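Local coordinates for protein Rubredoxin\:oxygen oxidoreductase (Desulfovibrio gigas, PDB 1E5D) that catalyses the four-electron reduction of dioxygen to water, using a diiron centre and FMN as cofactors, at residues 21-26 with 191-196; 120-123 with 127-130; 287-290 with 296-299. All coordinates share one frame; numbering follows the deposited sequence.

Contact 1 of 3, residues 21-26 with 191-196. With OXY (oxygen molecule), chain E.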
ATOM      1  N   ARG A  21      -2.929 -16.257   6.456  1.00 13.32           N
ATOM      2  CA  ARG A  21      -1.892 -15.651   5.614  1.00 13.51           C
ATOM      3  C   ARG A  21      -1.805 -14.176   5.997  1.00 15.64           C
ATOM      4  O   ARG A  21      -0.720 -13.687   6.304  1.00 16.59           O
ATOM      5  CB  ARG A  21      -2.167 -15.869   4.136  1.00  6.62           C
ATOM      6  CG  ARG A  21      -2.152 -17.340   3.737  1.00  6.92           C
ATOM      7  CD  ARG A  21      -0.710 -17.852   3.678  1.00  9.63           C
ATOM      8  NE  ARG A  21      -0.683 -19.188   3.089  1.00 19.88           N
ATOM      9  CZ  ARG A  21      -0.972 -20.307   3.739  1.00 20.83           C
ATOM     10  NH1 ARG A  21      -1.313 -20.282   5.023  1.00 15.73           N
ATOM     11  NH2 ARG A  21      -0.918 -21.464   3.095  1.00 31.88           N
ATOM     12  N   ASP A  22      -2.959 -13.523   5.985  1.00 14.03           N
ATOM     13  CA  ASP A  22      -3.087 -12.197   6.576  1.00 12.50           C
ATOM     14  C   ASP A  22      -3.049 -12.390   8.096  1.00 13.73           C
ATOM     15  O   ASP A  22      -4.049 -12.790   8.689  1.00 21.17           O
ATOM     16  CB  ASP A  22      -4.354 -11.476   6.143  1.00  7.45           C
ATOM     17  CG  ASP A  22      -4.650 -10.178   6.862  1.00 16.05           C
ATOM     18  OD1 ASP A  22      -3.921  -9.754   7.783  1.00 26.43           O
ATOM     19  OD2 ASP A  22      -5.664  -9.522   6.516  1.00 25.58           O
ATOM     20  N   PHE A  23      -1.901 -12.110   8.694  1.00 15.75           N
ATOM     21  CA  PHE A  23      -1.740 -12.231  10.136  1.00 14.67           C
ATOM     22  C   PHE A  23      -2.105 -10.919  10.824  1.00 15.26           C
ATOM     23  O   PHE A  23      -1.362  -9.936  10.791  1.00 20.22           O
ATOM     24  CB  PHE A  23      -0.308 -12.651  10.484  1.00 16.14           C
ATOM     25  CG  PHE A  23      -0.178 -13.213  11.890  1.00 20.86           C
ATOM     26  CD1 PHE A  23      -0.677 -14.467  12.199  1.00 21.74           C
ATOM     27  CD2 PHE A  23       0.440 -12.477  12.885  1.00 17.84           C
ATOM     28  CE1 PHE A  23      -0.576 -14.994  13.474  1.00 15.49           C
ATOM     29  CE2 PHE A  23       0.549 -12.993  14.167  1.00 18.04           C
ATOM     30  CZ  PHE A  23       0.042 -14.247  14.459  1.00 19.59           C
ATOM     31  N   HIS A  24      -3.277 -10.924  11.434  1.00 16.80           N
ATOM     32  CA  HIS A  24      -3.805  -9.837  12.240  1.00 19.21           C
ATOM     33  C   HIS A  24      -3.779  -8.474  11.576  1.00 13.98           C
ATOM     34  O   HIS A  24      -3.718  -7.461  12.273  1.00 23.28           O
ATOM     35  CB  HIS A  24      -3.011  -9.783  13.563  1.00 14.77           C
ATOM     36  CG  HIS A  24      -3.136 -11.098  14.275  1.00 20.67           C
ATOM     37  ND1 HIS A  24      -2.289 -11.515  15.273  1.00 29.28           N
ATOM     38  CD2 HIS A  24      -4.036 -12.092  14.107  1.00 25.47           C
ATOM     39  CE1 HIS A  24      -2.659 -12.709  15.699  1.00 29.26           C
ATOM     40  NE2 HIS A  24      -3.721 -13.083  15.002  1.00 30.68           N
ATOM     41  N   GLY A  25      -3.852  -8.420  10.253  1.00 10.95           N
ATOM     42  CA  GLY A  25      -3.987  -7.156   9.561  1.00 12.95           C
ATOM     43  C   GLY A  25      -2.698  -6.427   9.300  1.00 17.37           C
ATOM     44  O   GLY A  25      -2.671  -5.487   8.494  1.00 20.07           O
ATOM     45  N   TYR A  26      -1.587  -6.797   9.947  1.00 20.04           N
ATOM     46  CA  TYR A  26      -0.396  -5.958   9.728  1.00 19.43           C
ATOM     47  C   TYR A  26       0.701  -6.716   8.999  1.00 20.28           C
ATOM     48  O   TYR A  26       1.457  -6.088   8.254  1.00 35.74           O
ATOM     49  CB  TYR A  26       0.098  -5.367  11.052  1.00 10.89           C
ATOM     50  CG  TYR A  26       0.763  -6.323  12.013  1.00 17.42           C
ATOM     51  CD1 TYR A  26       0.018  -7.047  12.934  1.00 21.32           C
ATOM     52  CD2 TYR A  26       2.142  -6.521  12.015  1.00 20.11           C
ATOM     53  CE1 TYR A  26       0.622  -7.924  13.817  1.00 20.55           C
ATOM     54  CE2 TYR A  26       2.760  -7.394  12.887  1.00 18.34           C
ATOM     55  CZ  TYR A  26       1.987  -8.096  13.792  1.00 23.27           C
ATOM     56  OH  TYR A  26       2.570  -8.977  14.676  1.00 39.07           O
ATOM     57  N   ARG A 191      12.764 -14.580  13.259  1.00  9.48           N
ATOM     58  CA  ARG A 191      13.177 -13.239  12.850  1.00 17.75           C
ATOM     59  C   ARG A 191      11.997 -12.552  12.173  1.00 19.37           C
ATOM     60  O   ARG A 191      11.716 -11.385  12.455  1.00 21.90           O
ATOM     61  CB  ARG A 191      14.407 -13.334  11.960  1.00 18.20           C
ATOM     62  CG  ARG A 191      14.701 -12.160  11.049  1.00 26.62           C
ATOM     63  CD  ARG A 191      16.102 -12.258  10.440  1.00 30.56           C
ATOM     64  NE  ARG A 191      17.026 -11.355  11.132  1.00 36.56           N
ATOM     65  CZ  ARG A 191      18.102 -11.744  11.798  1.00 37.81           C
ATOM     66  NH1 ARG A 191      18.405 -13.034  11.864  1.00 50.83           N
ATOM     67  NH2 ARG A 191      18.870 -10.843  12.393  1.00 36.04           N
ATOM     68  N   GLU A 192      11.301 -13.289  11.301  1.00 12.32           N
ATOM     69  CA  GLU A 192      10.179 -12.671  10.598  1.00 10.35           C
ATOM     70  C   GLU A 192       9.165 -12.168  11.616  1.00 10.19           C
ATOM     71  O   GLU A 192       8.580 -11.101  11.492  1.00 24.00           O
ATOM     72  CB  GLU A 192       9.518 -13.641   9.627  1.00 15.50           C
ATOM     73  CG  GLU A 192      10.408 -14.011   8.449  1.00 25.27           C
ATOM     74  CD  GLU A 192       9.663 -14.815   7.397  1.00 31.21           C
ATOM     75  OE1 GLU A 192       8.558 -15.302   7.728  1.00 32.71           O
ATOM     76  OE2 GLU A 192      10.188 -14.939   6.266  1.00 40.23           O
ATOM     77  N   TYR A 193       8.987 -12.992  12.644  1.00 11.04           N
ATOM     78  CA  TYR A 193       8.088 -12.588  13.714  1.00  7.97           C
ATOM     79  C   TYR A 193       8.657 -11.386  14.456  1.00  9.56           C
ATOM     80  O   TYR A 193       7.979 -10.369  14.625  1.00 11.60           O
ATOM     81  CB  TYR A 193       7.827 -13.763  14.668  1.00 10.62           C
ATOM     82  CG  TYR A 193       6.771 -13.349  15.676  1.00 17.97           C
ATOM     83  CD1 TYR A 193       5.429 -13.392  15.332  1.00 23.74           C
ATOM     84  CD2 TYR A 193       7.120 -12.911  16.945  1.00 17.39           C
ATOM     85  CE1 TYR A 193       4.460 -13.013  16.242  1.00 29.07           C
ATOM     86  CE2 TYR A 193       6.155 -12.528  17.861  1.00 25.59           C
ATOM     87  CZ  TYR A 193       4.829 -12.584  17.500  1.00 29.63           C
ATOM     88  OH  TYR A 193       3.855 -12.205  18.395  1.00 47.17           O
ATOM     89  N   TYR A 194       9.912 -11.469  14.902  1.00 11.44           N
ATOM     90  CA  TYR A 194      10.500 -10.344  15.619  1.00 13.24           C
ATOM     91  C   TYR A 194      10.451  -9.065  14.786  1.00  9.16           C
ATOM     92  O   TYR A 194      10.035  -8.015  15.279  1.00 12.27           O
ATOM     93  CB  TYR A 194      11.967 -10.605  16.020  1.00 17.78           C
ATOM     94  CG  TYR A 194      12.497  -9.556  16.976  1.00 17.67           C
ATOM     95  CD1 TYR A 194      12.335  -9.726  18.346  1.00 20.87           C
ATOM     96  CD2 TYR A 194      13.148  -8.405  16.543  1.00 18.02           C
ATOM     97  CE1 TYR A 194      12.807  -8.783  19.239  1.00 22.48           C
ATOM     98  CE2 TYR A 194      13.620  -7.457  17.425  1.00 20.35           C
ATOM     99  CZ  TYR A 194      13.449  -7.650  18.779  1.00 21.21           C
ATOM    100  OH  TYR A 194      13.910  -6.717  19.679  1.00 28.53           O
ATOM    101  N   ALA A 195      10.931  -9.165  13.553  1.00 11.12           N
ATOM    102  CA  ALA A 195      11.142  -7.974  12.739  1.00 11.14           C
ATOM    103  C   ALA A 195       9.866  -7.171  12.533  1.00 17.06           C
ATOM    104  O   ALA A 195       9.940  -5.941  12.439  1.00 20.12           O
ATOM    105  CB  ALA A 195      11.747  -8.355  11.389  1.00  0.00           C
ATOM    106  N   ASN A 196       8.728  -7.861  12.467  1.00 13.53           N
ATOM    107  CA  ASN A 196       7.475  -7.170  12.162  1.00  9.84           C
ATOM    108  C   ASN A 196       6.592  -6.849  13.348  1.00 16.22           C
ATOM    109  O   ASN A 196       5.534  -6.239  13.138  1.00 15.89           O
ATOM    110  CB  ASN A 196       6.682  -8.013  11.147  1.00  4.63           C
ATOM    111  CG  ASN A 196       7.357  -7.854   9.790  1.00  9.25           C
ATOM    112  OD1 ASN A 196       7.145  -6.843   9.117  1.00 21.54           O
ATOM    113  ND2 ASN A 196       8.162  -8.847   9.441  1.00  8.70           N
TER
HETATM  114  O1  OXY E 405       0.745 -11.208  18.072  1.00 13.87           O
HETATM  115  O2  OXY E 405       0.591 -10.279  17.328  1.00 15.46           O
HETATM  116  O   HOH W   1       5.154  -9.689  13.258  1.00 35.02           O

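Contact 2 of 3, residues 120-123 with 127-130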
ATOM      1  N   PRO A 120     -13.761 -12.004  38.464  1.00 23.43           N
ATOM      2  CA  PRO A 120     -12.805 -12.079  39.576  1.00 26.51           C
ATOM      3  C   PRO A 120     -11.389 -11.785  39.096  1.00 29.34           C
ATOM      4  O   PRO A 120     -10.494 -12.623  39.199  1.00 33.74           O
ATOM      5  CB  PRO A 120     -12.894 -13.534  40.028  1.00 21.88           C
ATOM      6  CG  PRO A 120     -13.320 -14.273  38.807  1.00 23.52           C
ATOM      7  CD  PRO A 120     -14.193 -13.334  38.026  1.00 24.85           C
ATOM      8  N   VAL A 121     -11.193 -10.580  38.569  1.00 27.84           N
ATOM      9  CA  VAL A 121      -9.869 -10.167  38.127  1.00 29.59           C
ATOM     10  C   VAL A 121      -8.990  -9.842  39.329  1.00 29.57           C
ATOM     11  O   VAL A 121      -9.406  -9.173  40.270  1.00 47.38           O
ATOM     12  CB  VAL A 121      -9.950  -8.950  37.190  1.00 28.24           C
ATOM     13  CG1 VAL A 121      -8.567  -8.479  36.779  1.00 22.57           C
ATOM     14  CG2 VAL A 121     -10.792  -9.294  35.970  1.00 25.47           C
ATOM     15  N   GLN A 122      -7.760 -10.329  39.298  1.00 26.10           N
ATOM     16  CA  GLN A 122      -6.802 -10.051  40.353  1.00 22.10           C
ATOM     17  C   GLN A 122      -5.460  -9.729  39.705  1.00 20.96           C
ATOM     18  O   GLN A 122      -4.898 -10.552  38.993  1.00 32.54           O
ATOM     19  CB  GLN A 122      -6.656 -11.224  41.319  1.00 32.85           C
ATOM     20  CG  GLN A 122      -6.340 -10.805  42.745  1.00 44.68           C
ATOM     21  CD  GLN A 122      -5.156 -11.516  43.362  1.00 53.72           C
ATOM     22  OE1 GLN A 122      -5.300 -12.568  43.986  1.00 52.65           O
ATOM     23  NE2 GLN A 122      -3.964 -10.949  43.201  1.00 73.20           N
ATOM     24  N   VAL A 123      -4.979  -8.524  39.951  1.00 25.84           N
ATOM     25  CA  VAL A 123      -3.734  -8.029  39.396  1.00 25.58           C
ATOM     26  C   VAL A 123      -2.517  -8.648  40.067  1.00 31.32           C
ATOM     27  O   VAL A 123      -2.408  -8.607  41.293  1.00 50.98           O
ATOM     28  CB  VAL A 123      -3.662  -6.493  39.557  1.00 24.61           C
ATOM     29  CG1 VAL A 123      -2.265  -5.970  39.258  1.00 19.70           C
ATOM     30  CG2 VAL A 123      -4.717  -5.858  38.666  1.00 31.84           C
ATOM     31  N   GLY A 127       7.340 -10.040  39.585  1.00 28.64           N
ATOM     32  CA  GLY A 127       8.081 -10.805  40.575  1.00 27.12           C
ATOM     33  C   GLY A 127       7.178 -11.531  41.548  1.00 31.25           C
ATOM     34  O   GLY A 127       7.605 -12.405  42.306  1.00 46.67           O
ATOM     35  N   GLU A 128       5.888 -11.197  41.557  1.00 25.25           N
ATOM     36  CA  GLU A 128       4.989 -11.891  42.486  1.00 22.92           C
ATOM     37  C   GLU A 128       4.945 -13.377  42.158  1.00 24.55           C
ATOM     38  O   GLU A 128       5.095 -13.783  41.006  1.00 33.81           O
ATOM     39  CB  GLU A 128       3.604 -11.274  42.439  1.00 20.88           C
ATOM     40  CG  GLU A 128       2.495 -11.918  43.247  1.00 21.75           C
ATOM     41  CD  GLU A 128       1.304 -10.967  43.353  1.00 28.74           C
ATOM     42  OE1 GLU A 128       1.532  -9.736  43.293  1.00 34.98           O
ATOM     43  OE2 GLU A 128       0.144 -11.412  43.482  1.00 47.39           O
ATOM     44  N   THR A 129       4.744 -14.174  43.204  1.00 26.16           N
ATOM     45  CA  THR A 129       4.546 -15.602  43.036  1.00 30.20           C
ATOM     46  C   THR A 129       3.123 -15.985  43.450  1.00 29.90           C
ATOM     47  O   THR A 129       2.422 -15.228  44.112  1.00 44.06           O
ATOM     48  CB  THR A 129       5.501 -16.473  43.865  1.00 34.26           C
ATOM     49  OG1 THR A 129       5.416 -16.043  45.229  1.00 48.60           O
ATOM     50  CG2 THR A 129       6.932 -16.298  43.390  1.00 21.42           C
ATOM     51  N   LEU A 130       2.760 -17.184  43.018  1.00 29.48           N
ATOM     52  CA  LEU A 130       1.428 -17.722  43.245  1.00 33.04           C
ATOM     53  C   LEU A 130       1.518 -19.232  43.408  1.00 35.80           C
ATOM     54  O   LEU A 130       2.029 -19.934  42.533  1.00 43.89           O
ATOM     55  CB  LEU A 130       0.505 -17.363  42.084  1.00 36.45           C
ATOM     56  CG  LEU A 130      -0.896 -17.968  42.106  1.00 40.08           C
ATOM     57  CD1 LEU A 130      -1.751 -17.265  43.146  1.00 30.99           C
ATOM     58  CD2 LEU A 130      -1.557 -17.887  40.735  1.00 47.27           C
TER

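Contact 3 of 3, residues 287-290 with 296-299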
ATOM      1  N   MET A 287      13.960  -5.749  -4.170  1.00 13.77           N
ATOM      2  CA  MET A 287      12.553  -6.065  -3.958  1.00 13.30           C
ATOM      3  C   MET A 287      11.592  -5.020  -4.512  1.00 14.96           C
ATOM      4  O   MET A 287      11.612  -3.858  -4.122  1.00 16.94           O
ATOM      5  CB  MET A 287      12.309  -6.251  -2.446  1.00  7.83           C
ATOM      6  CG  MET A 287      13.380  -7.141  -1.821  1.00 10.57           C
ATOM      7  SD  MET A 287      13.185  -7.342  -0.037  1.00 21.68           S
ATOM      8  CE  MET A 287      11.911  -8.599  -0.018  1.00 13.10           C
ATOM      9  N   TRP A 288      10.732  -5.450  -5.420  1.00 11.24           N
ATOM     10  CA  TRP A 288       9.655  -4.679  -6.013  1.00  6.64           C
ATOM     11  C   TRP A 288       8.443  -4.602  -5.098  1.00  7.53           C
ATOM     12  O   TRP A 288       7.889  -5.630  -4.708  1.00 15.25           O
ATOM     13  CB  TRP A 288       9.273  -5.339  -7.338  1.00  7.29           C
ATOM     14  CG  TRP A 288       8.306  -4.582  -8.183  1.00  7.66           C
ATOM     15  CD1 TRP A 288       8.117  -3.235  -8.175  1.00  8.37           C
ATOM     16  CD2 TRP A 288       7.398  -5.106  -9.156  1.00  6.55           C
ATOM     17  NE1 TRP A 288       7.146  -2.890  -9.083  1.00 10.13           N
ATOM     18  CE2 TRP A 288       6.691  -4.018  -9.700  1.00 10.02           C
ATOM     19  CE3 TRP A 288       7.107  -6.388  -9.633  1.00 11.38           C
ATOM     20  CZ2 TRP A 288       5.712  -4.159 -10.689  1.00 12.73           C
ATOM     21  CZ3 TRP A 288       6.139  -6.529 -10.612  1.00 11.99           C
ATOM     22  CH2 TRP A 288       5.448  -5.425 -11.135  1.00 12.98           C
ATOM     23  N   CYS A 289       7.998  -3.407  -4.731  1.00  8.80           N
ATOM     24  CA  CYS A 289       6.844  -3.280  -3.850  1.00 11.23           C
ATOM     25  C   CYS A 289       5.574  -3.884  -4.427  1.00 10.55           C
ATOM     26  O   CYS A 289       4.634  -4.204  -3.703  1.00 18.70           O
ATOM     27  CB  CYS A 289       6.553  -1.803  -3.535  1.00 10.65           C
ATOM     28  SG  CYS A 289       7.805  -1.053  -2.484  1.00 16.68           S
ATOM     29  N   LYS A 290       5.491  -4.045  -5.745  1.00 20.03           N
ATOM     30  CA  LYS A 290       4.251  -4.627  -6.268  1.00 16.49           C
ATOM     31  C   LYS A 290       4.253  -6.143  -6.096  1.00 13.67           C
ATOM     32  O   LYS A 290       3.186  -6.745  -6.194  1.00 26.10           O
ATOM     33  CB  LYS A 290       4.065  -4.262  -7.734  1.00 17.08           C
ATOM     34  CG  LYS A 290       2.873  -3.389  -8.053  1.00 19.47           C
ATOM     35  CD  LYS A 290       3.240  -1.929  -8.186  1.00 17.54           C
ATOM     36  CE  LYS A 290       2.467  -1.270  -9.320  1.00  8.56           C
ATOM     37  NZ  LYS A 290       3.353  -0.326 -10.063  1.00 11.88           N
ATOM     38  N   GLN A 296       7.543  -8.473   4.276  1.00 13.75           N
ATOM     39  CA  GLN A 296       8.651  -9.192   3.666  1.00 18.67           C
ATOM     40  C   GLN A 296       9.896  -8.316   3.555  1.00 20.34           C
ATOM     41  O   GLN A 296      11.006  -8.710   3.878  1.00 23.07           O
ATOM     42  CB  GLN A 296       8.331  -9.653   2.243  1.00 19.23           C
ATOM     43  CG  GLN A 296       8.150 -11.150   2.054  1.00 32.41           C
ATOM     44  CD  GLN A 296       6.770 -11.433   1.482  1.00 45.02           C
ATOM     45  OE1 GLN A 296       6.607 -11.737   0.303  1.00 30.66           O
ATOM     46  NE2 GLN A 296       5.766 -11.309   2.346  1.00 75.47           N
ATOM     47  N   ILE A 297       9.660  -7.104   3.052  1.00 15.00           N
ATOM     48  CA  ILE A 297      10.798  -6.198   2.908  1.00 15.91           C
ATOM     49  C   ILE A 297      11.415  -5.971   4.282  1.00 15.61           C
ATOM     50  O   ILE A 297      12.630  -5.939   4.456  1.00 14.33           O
ATOM     51  CB  ILE A 297      10.357  -4.886   2.246  1.00 15.15           C
ATOM     52  CG1 ILE A 297       9.994  -5.082   0.771  1.00 15.09           C
ATOM     53  CG2 ILE A 297      11.413  -3.807   2.426  1.00 11.19           C
ATOM     54  CD1 ILE A 297       8.970  -4.116   0.231  1.00 13.56           C
ATOM     55  N   MET A 298      10.539  -5.835   5.275  1.00 11.58           N
ATOM     56  CA  MET A 298      11.022  -5.589   6.631  1.00 15.52           C
ATOM     57  C   MET A 298      11.901  -6.737   7.105  1.00 15.00           C
ATOM     58  O   MET A 298      12.947  -6.542   7.710  1.00 19.03           O
ATOM     59  CB  MET A 298       9.851  -5.388   7.593  1.00 13.46           C
ATOM     60  CG  MET A 298      10.269  -5.137   9.035  1.00 20.65           C
ATOM     61  SD  MET A 298      11.216  -3.600   9.189  1.00 20.06           S
ATOM     62  CE  MET A 298      12.172  -3.967  10.664  1.00 16.53           C
ATOM     63  N   SER A 299      11.460  -7.960   6.820  1.00 14.73           N
ATOM     64  CA  SER A 299      12.224  -9.101   7.319  1.00 15.48           C
ATOM     65  C   SER A 299      13.624  -9.075   6.730  1.00 15.06           C
ATOM     66  O   SER A 299      14.595  -9.399   7.408  1.00 24.00           O
ATOM     67  CB  SER A 299      11.541 -10.429   6.989  1.00 11.59           C
ATOM     68  OG  SER A 299      10.240 -10.472   7.562  1.00 21.98           O
TER

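Contact 1 of 3, residues 21-26 with 191-196
The amide nitrogen ND2 of N196, whose backbone carbonyl meets the ring of Y26, is held by two main-chain oxygens. One belongs to E192, a turn back in helix 183-198: N196 ND2 to E192 O is 3.1 Å and nearly straight (173°), in both the amide and the carbonyl plane. The other is that of S295, while N196 OD1 bonds to Y328 OH. The backbone O of N196 abuts the Y26 ring at its edge, 3.0 Å from CE2. Y26 CG sits between its own backbone N and carbonyl carbon (chi1 72°), and the far end of the ring thereby approaches the helix. A water ties the two together, 3.0 Å from Y26 OH, and donates to Y193 O at 3.2 Å. This is the oxygen pocket of the metallo-β-lactamase-like part of the enzyme, and the tyrosine hydroxyls from both segments face the molecule modelled as dioxygen. Y193 OH donates a weak bond to its O1 (3.3 Å); Y26 OH and H24 ND1 stand farther off, the latter with O2 at the edge of the imidazole. H24 CE1 lies over one face of the F23 ring, offset toward the rim, and F23 CE2 reaches Y193 CE1 at 4.4 Å, at the edge of the phenol. Behind them D22 OD1 accepts from G25 N at 2.8 Å, an Asx motif closing the turn between strands 22-23 and 27-28.

Contact 2 of 3, residues 120-123 with 127-130
Q122 of strand 121-124 and E128, just across the turn, reach toward each other, and their polar ends meet without bonding: NE2 of Q122 lies 4.1 Å from OE2 of E128. The backbones stand well apart, with 10.0 Å between the CA atoms of V123 and E128, and the E128 side chain does most of the spanning. It does so with an extended chain, CG anti to the backbone N (chi1 175°), whereas Q122 bends at chi2. The two chains cross at about a right angle, leaving the amide and carboxylate planes 33° apart.

No hydrogen bond crosses between the segments. Q122 NE2 turns back on its own strand and makes a weak bond, 3.4 Å long, to V123 O. That same carbonyl oxygen is 4.4 Å from E128 OE2, so amide, carbonyl and carboxylate gather in one small polar cluster. The other carboxylate oxygen, OE1, accepts from the backbone N of K125 in the connecting turn.

Packing contacts come from the surroundings. Q122 and L130 both touch F101 of strand 99-103, while V121 and V123 pack against helix 104-114, V121 on M110 among others. Strand 121-124 is the last of one sheet and strand 129-131 the first of the next, so the short link between them passes the chain from one sheet of the metallo-β-lactamase-like fold to the other.

With little surface buried and no bond across it, any attraction over this surface contact is probably weak and electrostatic. The amide nitrogen end of Q122 may offer the carboxylate a mild attraction, the carbonyl of V123 a mild opposition, and the firmer hold on E128 is the turn's own backbone N-H.

Contact 3 of 3, residues 287-290 with 296-299
Where strand 283-288 ends, the chain swings round into helix 294-302, which brings the CA atoms of M287 and I297 to 7.1 Å of each other. M287 and I297 carry the contact, their side chains sliding past one another in opposite directions. The thioether does most of the touching: M287 SD lies 4.0 Å from CG1 of I297 and equally close to its CA, so the sulfur rests against both the side chain and the helix backbone. M287 runs straight through chi2 and bends only at chi3 (80°). That last turn carries M287 CE along the helix surface, 3.9 Å from I297 CA and 4.0 Å from the carbonyl oxygen of Q296. M287 CE also comes within 4.4 Å of Q296 CB, on the more exposed side, where Q296 lies.

I297 turns CG1 anti to its carbonyl carbon (chi1 -70°), and the branch so placed serves two sulfur residues. Its CG1 faces M287, while the terminal CD1 of I297 reaches C289 just past the strand end, at 4.3 Å from SG. No hydrogen bond crosses between the segments; the fit is by van der Waals contact, mostly between apolar groups. Around it, F258 of strand 254-259 touches both C289 and I297, and T325 of helix 320-331 does the same, while C292 in the connecting loop packs on M287 and I297.

Strand 283-288 is an edge strand of the parallel five-stranded sheet, and the chain leaves it through helix 294-302 to re-enter at strand 306-310, beyond strand 254-259. Helix against sheet in this way is the β-α-β crossover of the flavodoxin-like fold.

In the fold
Contacts 1 and 3 are neighbours, their centres 13 Å apart, and they touch where helix 183-198 meets helix 294-302: N196 ND2 is 3.2 Å from S299 OG, a weak bond, and N196 OD1 packs on M298 CB. This seam joins the lactamase-like and flavodoxin-like parts of one chain. Across the dimer they meet again, since K290 NZ of the second subunit bonds to G25 O. Contact 1 lies at the active site, with Y26 about 4 Å from a bound FMN and Y193 about 4 Å from the diiron centre, between nearest side-chain and ligand atoms. Contact 2 is remote, its centre about 30 Å from that of contact 1 and about 43 Å from that of contact 3.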